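CCHC-type domain-containing protein (Trypanosoma brucei brucei, PDB 7C4C) probably acts as a 3'-5' RNA exonuclease, joining a metal-dependent nuclease domain of the RNase D type to zinc knuckles that bind zinc and nucleotides. Local coordinates at residues Q33-I38 / R94-L99; G120-Q125 / V213-L218. One frame throughout, in Å; residues are numbered along the deposited sequence.

Contact 1 of 2, residues Q33-I38 / R94-L99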
ATOM      1  N   GLN A  33       4.355  -1.909  26.059  1.00 51.82           N
ATOM      2  CA  GLN A  33       5.170  -0.791  26.531  1.00 53.59           C
ATOM      3  C   GLN A  33       6.622  -0.876  26.082  1.00 49.98           C
ATOM      4  O   GLN A  33       7.297   0.158  26.025  1.00 47.46           O
ATOM      5  CB  GLN A  33       5.097  -0.691  28.049  1.00 58.86           C
ATOM      6  CG  GLN A  33       3.891   0.101  28.491  1.00 63.76           C
ATOM      7  CD  GLN A  33       3.714   0.107  29.977  1.00 65.65           C
ATOM      8  OE1 GLN A  33       4.375  -0.648  30.695  1.00 65.78           O
ATOM      9  NE2 GLN A  33       2.809   0.961  30.459  1.00 64.02           N
ATOM     10  N   GLY A  34       7.114  -2.066  25.758  1.00 45.08           N
ATOM     11  CA  GLY A  34       8.439  -2.126  25.187  1.00 40.26           C
ATOM     12  C   GLY A  34       8.490  -1.876  23.700  1.00 38.34           C
ATOM     13  O   GLY A  34       9.572  -1.904  23.112  1.00 39.60           O
ATOM     14  N   ALA A  35       7.345  -1.623  23.072  1.00 31.13           N
ATOM     15  CA  ALA A  35       7.297  -1.515  21.624  1.00 29.14           C
ATOM     16  C   ALA A  35       7.950  -0.220  21.155  1.00 24.50           C
ATOM     17  O   ALA A  35       8.019   0.765  21.888  1.00 26.52           O
ATOM     18  CB  ALA A  35       5.850  -1.570  21.130  1.00 27.43           C
ATOM     19  N   ARG A  36       8.450  -0.239  19.921  1.00 19.60           N
ATOM     20  CA  ARG A  36       8.864   0.979  19.246  1.00 28.31           C
ATOM     21  C   ARG A  36       7.814   1.469  18.267  1.00 29.27           C
ATOM     22  O   ARG A  36       7.709   2.682  18.042  1.00 35.02           O
ATOM     23  CB  ARG A  36      10.199   0.758  18.521  1.00 39.78           C
ATOM     24  CG  ARG A  36      10.606   1.859  17.535  1.00 52.25           C
ATOM     25  CD  ARG A  36      11.137   3.127  18.213  1.00 61.44           C
ATOM     26  NE  ARG A  36      11.376   4.192  17.235  1.00 66.96           N
ATOM     27  CZ  ARG A  36      10.477   5.117  16.906  1.00 71.61           C
ATOM     28  NH1 ARG A  36       9.284   5.119  17.484  1.00 71.60           N
ATOM     29  NH2 ARG A  36      10.770   6.047  16.007  1.00 73.08           N
ATOM     30  N   SER A  37       7.020   0.549  17.702  1.00 22.19           N
ATOM     31  CA  SER A  37       5.885   0.886  16.860  1.00 20.99           C
ATOM     32  C   SER A  37       4.702  -0.012  17.206  1.00 23.96           C
ATOM     33  O   SER A  37       4.866  -1.212  17.456  1.00 28.64           O
ATOM     34  CB  SER A  37       6.242   0.738  15.376  1.00 22.59           C
ATOM     35  OG  SER A  37       7.388   1.515  15.059  1.00 31.39           O
ATOM     36  N   ILE A  38       3.508   0.565  17.199  1.00 20.34           N
ATOM     37  CA  ILE A  38       2.276  -0.177  17.431  1.00 23.81           C
ATOM     38  C   ILE A  38       1.306   0.194  16.329  1.00 23.15           C
ATOM     39  O   ILE A  38       0.939   1.367  16.204  1.00 23.94           O
ATOM     40  CB  ILE A  38       1.657   0.146  18.795  1.00 23.02           C
ATOM     41  CG1 ILE A  38       2.705   0.022  19.892  1.00 23.30           C
ATOM     42  CG2 ILE A  38       0.480  -0.763  19.067  1.00 23.66           C
ATOM     43  CD1 ILE A  38       2.200   0.464  21.259  1.00 23.07           C
ATOM     44  N   ARG A  94       5.196   9.795  22.849  1.00 31.52           N
ATOM     45  CA  ARG A  94       5.607  10.102  21.485  1.00 31.69           C
ATOM     46  C   ARG A  94       6.850   9.343  21.074  1.00 33.40           C
ATOM     47  O   ARG A  94       7.223   9.391  19.902  1.00 36.66           O
ATOM     48  CB  ARG A  94       5.820  11.605  21.289  1.00 34.60           C
ATOM     49  CG  ARG A  94       6.782  12.279  22.237  1.00 46.02           C
ATOM     50  CD  ARG A  94       6.985  13.747  21.825  1.00 51.57           C
ATOM     51  NE  ARG A  94       5.744  14.516  21.929  1.00 57.21           N
ATOM     52  CZ  ARG A  94       5.482  15.628  21.242  1.00 60.22           C
ATOM     53  NH1 ARG A  94       4.323  16.268  21.408  1.00 56.46           N
ATOM     54  NH2 ARG A  94       6.376  16.100  20.385  1.00 62.13           N
ATOM     55  N   GLU A  95       7.487   8.627  21.991  1.00 37.04           N
ATOM     56  CA  GLU A  95       8.593   7.776  21.589  1.00 39.57           C
ATOM     57  C   GLU A  95       8.129   6.437  21.032  1.00 35.44           C
ATOM     58  O   GLU A  95       8.939   5.717  20.442  1.00 34.42           O
ATOM     59  CB  GLU A  95       9.554   7.563  22.763  1.00 44.72           C
ATOM     60  CG  GLU A  95      10.177   8.852  23.275  1.00 55.89           C
ATOM     61  CD  GLU A  95      10.735   9.729  22.156  1.00 67.18           C
ATOM     62  OE1 GLU A  95      11.335   9.185  21.199  1.00 71.61           O
ATOM     63  OE2 GLU A  95      10.568  10.970  22.230  1.00 71.36           O
ATOM     64  N   ILE A  96       6.854   6.091  21.184  1.00 31.00           N
ATOM     65  CA  ILE A  96       6.292   4.885  20.587  1.00 29.58           C
ATOM     66  C   ILE A  96       5.444   5.308  19.390  1.00 25.38           C
ATOM     67  O   ILE A  96       4.402   5.957  19.554  1.00 25.11           O
ATOM     68  CB  ILE A  96       5.458   4.089  21.598  1.00 29.25           C
ATOM     69  CG1 ILE A  96       6.275   3.809  22.857  1.00 26.60           C
ATOM     70  CG2 ILE A  96       4.965   2.792  20.967  1.00 30.15           C
ATOM     71  CD1 ILE A  96       5.528   3.020  23.903  1.00 25.00           C
ATOM     72  N   ARG A  97       5.880   4.943  18.187  1.00 19.59           N
ATOM     73  CA  ARG A  97       5.155   5.317  16.983  1.00 25.74           C
ATOM     74  C   ARG A  97       3.815   4.589  16.925  1.00 27.86           C
ATOM     75  O   ARG A  97       3.739   3.391  17.199  1.00 33.23           O
ATOM     76  CB  ARG A  97       5.998   4.995  15.749  1.00 28.35           C
ATOM     77  CG  ARG A  97       5.283   5.248  14.446  1.00 28.81           C
ATOM     78  CD  ARG A  97       6.188   5.016  13.230  1.00 34.88           C
ATOM     79  NE  ARG A  97       7.201   6.060  13.060  1.00 36.09           N
ATOM     80  CZ  ARG A  97       8.514   5.853  13.123  1.00 38.49           C
ATOM     81  NH1 ARG A  97       8.993   4.635  13.348  1.00 41.65           N
ATOM     82  NH2 ARG A  97       9.351   6.865  12.955  1.00 32.16           N
ATOM     83  N   LYS A  98       2.748   5.310  16.590  1.00 24.47           N
ATOM     84  CA  LYS A  98       1.435   4.703  16.399  1.00 24.60           C
ATOM     85  C   LYS A  98       1.112   4.721  14.916  1.00 23.48           C
ATOM     86  O   LYS A  98       0.985   5.796  14.319  1.00 19.29           O
ATOM     87  CB  LYS A  98       0.342   5.430  17.184  1.00 25.48           C
ATOM     88  CG  LYS A  98       0.798   6.042  18.505  1.00 27.25           C
ATOM     89  CD  LYS A  98       1.215   4.980  19.496  1.00 23.90           C
ATOM     90  CE  LYS A  98       1.422   5.598  20.862  1.00 22.50           C
ATOM     91  NZ  LYS A  98       2.236   6.847  20.803  1.00 19.99           N
ATOM     92  N   LEU A  99       0.956   3.540  14.328  1.00 25.25           N
ATOM     93  CA  LEU A  99       0.691   3.423  12.905  1.00 23.92           C
ATOM     94  C   LEU A  99      -0.802   3.242  12.674  1.00 20.82           C
ATOM     95  O   LEU A  99      -1.412   2.306  13.203  1.00 19.64           O
ATOM     96  CB  LEU A  99       1.478   2.264  12.300  1.00 25.12           C
ATOM     97  CG  LEU A  99       2.997   2.328  12.503  1.00 19.41           C
ATOM     98  CD1 LEU A  99       3.512   0.917  12.685  1.00 16.98           C
ATOM     99  CD2 LEU A  99       3.708   3.015  11.350  1.00 18.81           C
TER

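Contact 2 of 2, residues G120-Q125 / V213-L218. With 5GP (guanosine-5'-monophosphate), chain P.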
ATOM      1  N   GLY A 120       2.954  10.775  18.541  1.00 28.43           N
ATOM      2  CA  GLY A 120       3.793   9.905  17.731  1.00 29.53           C
ATOM      3  C   GLY A 120       3.034   9.110  16.690  1.00 30.57           C
ATOM      4  O   GLY A 120       3.355   7.940  16.450  1.00 37.92           O
ATOM      5  N   VAL A 121       2.037   9.708  16.077  1.00 27.87           N
ATOM      6  CA  VAL A 121       1.173   9.054  15.100  1.00 24.79           C
ATOM      7  C   VAL A 121       1.809   9.166  13.724  1.00 23.27           C
ATOM      8  O   VAL A 121       2.424  10.190  13.400  1.00 15.69           O
ATOM      9  CB  VAL A 121      -0.226   9.695  15.119  1.00 19.03           C
ATOM     10  CG1 VAL A 121      -1.137   9.069  14.086  1.00 20.22           C
ATOM     11  CG2 VAL A 121      -0.823   9.582  16.519  1.00 16.00           C
ATOM     12  N   LEU A 122       1.655   8.114  12.910  1.00 21.56           N
ATOM     13  CA  LEU A 122       2.089   8.114  11.510  1.00 19.77           C
ATOM     14  C   LEU A 122       1.016   7.411  10.690  1.00 25.57           C
ATOM     15  O   LEU A 122       0.718   6.238  10.948  1.00 26.86           O
ATOM     16  CB  LEU A 122       3.435   7.412  11.342  1.00 14.30           C
ATOM     17  CG  LEU A 122       3.845   7.182   9.894  1.00 29.21           C
ATOM     18  CD1 LEU A 122       4.242   8.512   9.308  1.00 23.08           C
ATOM     19  CD2 LEU A 122       5.003   6.195   9.774  1.00 26.07           C
ATOM     20  N   ASP A 123       0.420   8.115   9.713  1.00 23.44           N
ATOM     21  CA  ASP A 123      -0.674   7.546   8.922  1.00 18.28           C
ATOM     22  C   ASP A 123      -0.090   7.002   7.616  1.00 18.87           C
ATOM     23  O   ASP A 123       0.435   7.767   6.796  1.00 22.70           O
ATOM     24  CB  ASP A 123      -1.766   8.592   8.685  1.00 18.42           C
ATOM     25  CG  ASP A 123      -2.977   8.036   7.908  1.00 26.81           C
ATOM     26  OD1 ASP A 123      -2.996   6.825   7.591  1.00 29.70           O
ATOM     27  OD2 ASP A 123      -3.951   8.799   7.692  1.00 32.23           O
ATOM     28  N   LEU A 124      -0.175   5.681   7.407  1.00 20.03           N
ATOM     29  CA  LEU A 124       0.503   5.111   6.236  1.00 20.52           C
ATOM     30  C   LEU A 124      -0.265   5.321   4.943  1.00 22.87           C
ATOM     31  O   LEU A 124       0.354   5.377   3.876  1.00 23.88           O
ATOM     32  CB  LEU A 124       0.793   3.617   6.404  1.00 17.71           C
ATOM     33  CG  LEU A 124       1.617   3.271   7.647  1.00 18.08           C
ATOM     34  CD1 LEU A 124       1.559   1.765   7.913  1.00 17.30           C
ATOM     35  CD2 LEU A 124       3.026   3.732   7.470  1.00 15.54           C
ATOM     36  N   GLN A 125      -1.593   5.408   4.997  1.00 23.80           N
ATOM     37  CA  GLN A 125      -2.319   5.855   3.814  1.00 22.28           C
ATOM     38  C   GLN A 125      -1.826   7.225   3.391  1.00 24.75           C
ATOM     39  O   GLN A 125      -1.600   7.476   2.201  1.00 28.26           O
ATOM     40  CB  GLN A 125      -3.824   5.899   4.080  1.00 18.99           C
ATOM     41  CG  GLN A 125      -4.662   6.158   2.835  1.00 16.65           C
ATOM     42  CD  GLN A 125      -6.144   6.420   3.124  1.00 19.71           C
ATOM     43  OE1 GLN A 125      -6.481   7.377   3.811  1.00 13.77           O
ATOM     44  NE2 GLN A 125      -7.030   5.584   2.571  1.00 13.93           N
ATOM     45  N   VAL A 213       9.856  11.597   8.728  1.00 30.04           N
ATOM     46  CA  VAL A 213       9.611  12.709   9.636  1.00 29.14           C
ATOM     47  C   VAL A 213       8.641  13.698   9.002  1.00 28.40           C
ATOM     48  O   VAL A 213       7.783  14.275   9.682  1.00 32.22           O
ATOM     49  CB  VAL A 213      10.950  13.365  10.026  1.00 30.26           C
ATOM     50  CG1 VAL A 213      10.765  14.828  10.349  1.00 29.90           C
ATOM     51  CG2 VAL A 213      11.526  12.653  11.225  1.00 33.42           C
ATOM     52  N   ALA A 214       8.737  13.881   7.687  1.00 20.98           N
ATOM     53  CA  ALA A 214       7.828  14.788   7.001  1.00 23.34           C
ATOM     54  C   ALA A 214       6.398  14.263   7.040  1.00 23.39           C
ATOM     55  O   ALA A 214       5.453  15.039   7.229  1.00 24.50           O
ATOM     56  CB  ALA A 214       8.293  14.995   5.557  1.00 16.53           C
ATOM     57  N   VAL A 215       6.220  12.949   6.869  1.00 19.71           N
ATOM     58  CA  VAL A 215       4.888  12.371   6.969  1.00 16.70           C
ATOM     59  C   VAL A 215       4.414  12.351   8.415  1.00 20.10           C
ATOM     60  O   VAL A 215       3.212  12.477   8.684  1.00 18.94           O
ATOM     61  CB  VAL A 215       4.876  10.967   6.355  1.00 18.45           C
ATOM     62  CG1 VAL A 215       3.446  10.413   6.350  1.00 22.05           C
ATOM     63  CG2 VAL A 215       5.441  11.025   4.948  1.00 17.26           C
ATOM     64  N   GLU A 216       5.331  12.189   9.369  1.00 20.59           N
ATOM     65  CA  GLU A 216       4.949  12.367  10.765  1.00 23.07           C
ATOM     66  C   GLU A 216       4.406  13.775  10.999  1.00 26.34           C
ATOM     67  O   GLU A 216       3.408  13.959  11.708  1.00 31.28           O
ATOM     68  CB  GLU A 216       6.143  12.088  11.680  1.00 22.38           C
ATOM     69  CG  GLU A 216       6.584  10.625  11.752  1.00 32.09           C
ATOM     70  CD  GLU A 216       7.792  10.401  12.691  1.00 42.17           C
ATOM     71  OE1 GLU A 216       8.544  11.373  12.965  1.00 45.26           O
ATOM     72  OE2 GLU A 216       7.980   9.252  13.161  1.00 41.44           O
ATOM     73  N   ARG A 217       5.033  14.782  10.395  1.00 23.52           N
ATOM     74  CA  ARG A 217       4.564  16.149  10.601  1.00 28.86           C
ATOM     75  C   ARG A 217       3.243  16.388   9.879  1.00 27.97           C
ATOM     76  O   ARG A 217       2.379  17.118  10.381  1.00 26.72           O
ATOM     77  CB  ARG A 217       5.630  17.153  10.144  1.00 34.54           C
ATOM     78  CG  ARG A 217       6.966  17.041  10.889  1.00 43.55           C
ATOM     79  CD  ARG A 217       7.850  18.290  10.725  1.00 56.96           C
ATOM     80  NE  ARG A 217       7.917  18.755   9.341  1.00 69.56           N
ATOM     81  CZ  ARG A 217       8.852  18.397   8.458  1.00 75.17           C
ATOM     82  NH1 ARG A 217       9.824  17.566   8.810  1.00 79.71           N
ATOM     83  NH2 ARG A 217       8.816  18.873   7.216  1.00 73.69           N
ATOM     84  N   LEU A 218       3.050  15.761   8.718  1.00 20.77           N
ATOM     85  CA  LEU A 218       1.774  15.909   8.039  1.00 19.68           C
ATOM     86  C   LEU A 218       0.665  15.202   8.815  1.00 22.37           C
ATOM     87  O   LEU A 218      -0.413  15.775   9.028  1.00 19.78           O
ATOM     88  CB  LEU A 218       1.898  15.392   6.606  1.00 22.00           C
ATOM     89  CG  LEU A 218       0.640  15.233   5.763  1.00 20.18           C
ATOM     90  CD1 LEU A 218      -0.162  16.500   5.802  1.00 19.76           C
ATOM     91  CD2 LEU A 218       1.047  14.930   4.331  1.00 18.95           C
TER
HETATM   92  P   5GP P 415     -11.630   4.559  -2.353  1.00111.92           P
HETATM   93  O1P 5GP P 415     -10.961   4.991  -3.639  1.00111.59           O
HETATM   94  O2P 5GP P 415     -12.810   5.418  -1.964  1.00112.70           O
HETATM   95  O3P 5GP P 415     -11.888   3.074  -2.229  1.00114.46           O
HETATM   96  O5' 5GP P 415     -10.540   4.844  -1.222  1.00107.73           O
HETATM   97  C5' 5GP P 415     -10.538   4.109  -0.002  1.00 99.55           C
HETATM   98  C4' 5GP P 415     -10.117   4.965   1.170  1.00 91.16           C
HETATM   99  O4' 5GP P 415     -10.565   6.335   0.963  1.00 88.99           O
HETATM  100  C3' 5GP P 415     -10.687   4.566   2.531  1.00 86.74           C
HETATM  101  O3' 5GP P 415      -9.928   3.568   3.199  1.00 85.29           O
HETATM  102  C2' 5GP P 415     -10.743   5.889   3.283  1.00 84.94           C
HETATM  103  O2' 5GP P 415      -9.462   6.232   3.794  1.00 80.59           O
HETATM  104  C1' 5GP P 415     -11.106   6.858   2.157  1.00 88.70           C
HETATM  105  N9  5GP P 415     -12.572   6.979   1.973  1.00 93.06           N
HETATM  106  C8  5GP P 415     -13.199   6.974   0.781  1.00 94.33           C
HETATM  107  N7  5GP P 415     -14.535   7.097   0.961  1.00 93.82           N
HETATM  108  C5  5GP P 415     -14.749   7.184   2.292  1.00 92.79           C
HETATM  109  C6  5GP P 415     -15.898   7.325   3.056  1.00 91.20           C
HETATM  110  O6  5GP P 415     -17.010   7.390   2.487  1.00 92.24           O
HETATM  111  N1  5GP P 415     -15.802   7.386   4.393  1.00 90.97           N
HETATM  112  C2  5GP P 415     -14.609   7.314   5.010  1.00 91.82           C
HETATM  113  N2  5GP P 415     -14.523   7.378   6.366  1.00 90.97           N
HETATM  114  N3  5GP P 415     -13.476   7.179   4.286  1.00 92.28           N
HETATM  115  C4  5GP P 415     -13.517   7.114   2.927  1.00 93.22           C
HETATM  116  O   HOH W   1       3.098  12.676  14.102  1.00 34.31           O

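Contact 1 of 2, residues Q33-I38 / R94-L99
R36 and I96 lead two parallel strands into register, the pairs S37–R97 and I38–K98 following directly. R97 N donates to R36 O (2.9 Å), I38 N to R97 O (2.8 Å) and L99 N to I38 O (2.9 Å). The three bonds alternate in direction between the strands, as in a parallel pair.

The side chain of R97 can be followed outward. Its CB lies beside the carbonyl of R36 and near S37 OG. With CG anti to the backbone N (chi1 175°) the chain runs straight as far as CD, which passes S37 OG, then bends at chi3. The guanidinium turns its edge to S37 OG and one face to R36 NH1, which sits off centre toward the rim. NH1 and NH2 of R97 both end 3.5 Å from NH2 of R36, the two planes 36° apart. The likeness of charge is probably eased by E216, which forms a salt bridge with R97 NH2. R36 itself bends at chi2, and this carries NH1 back toward E95 O without a well-angled bond.

On the I38 side of the sheet, I96 CG2 lies against I38 CD1 at 3.6 Å, while I96 CG1 packs on A35 O. K98 NZ donates to I96 O (2.7 Å), in the carbonyl plane, and also to D93 O and E119 O.

Strands 37-44 and 97-100 are inner neighbours of the mixed exonuclease sheet; I38 leans on helix 80-91 and strand 57-64, L99 on helix 182-202.

Contact 2 of 2, residues G120-Q125 / V213-L218
L122 places CG anti to its backbone N (chi1 171°), and a chi2 of 73° then swings CD1 onto helix 212-226, where V215 presents CG1, likewise anti to its own N. The setting is an edge of the exonuclease fold of the RNase H clan: strand 121-123, one of the two edge strands of the mixed sheet, is crossed by the helical segment 213-218 almost at a right angle, 98° between their N-to-C directions, with axes 7.1 Å apart.

The apolar part of the contact is small. L122 CD1 meets V215 CG1 at 3.6 Å, the two side chains passing at a slant, and the same methyl rests near the backbone N of E216 and against its CG, 4.0 Å from L122 CD1. V215 CG1 also approaches D123 O. Beyond CG the extended chain of E216 carries its charged end to R97 on the adjacent strand 97-100, while its aliphatic part packs on L122. V215 continues the apolar surface onto V126, F127 and A130 of helix 124-136.

Where the strand gives way to that helix, D123 occupies the N-cap position. Its OD1 accepts a weak capping bond from Q125 N, and both carboxylate oxygens are fixed further by the backbone N atoms of D102 and C103. In the first turn of the helix, Q125 reaches a bound guanosine-5'-monophosphate: NE2 donates to its O2' at 2.8 Å, while OE1 of Q125 is held by R141.

T219 OG1 of helix 212-226 is hydrogen-bonded directly to D123 N, and a water adds a second polar link between strand and helix, donating to V121 O and to E216 O, each 2.7 Å from the water oxygen.

In the fold
The two contacts come in series along the chain, contact 1 closing before contact 2 opens, and their centres are 13 Å apart. They share one sheet: strand 97-100 of contact 1 lies between strand 37-44 and strand 121-123, the edge strand on which contact 2 is built. K98 N probably donates to G120 O, while L99 CD2 and L122 CD2 pack together. The exonuclease sheet is thereby joined through edge strand 121-123 to helix 212-226. Manganese lies about 11 Å from the L99 side chain and about 9 Å from that of D123, putting both contacts near, but not at, the metal-binding centre that includes D41 and D106.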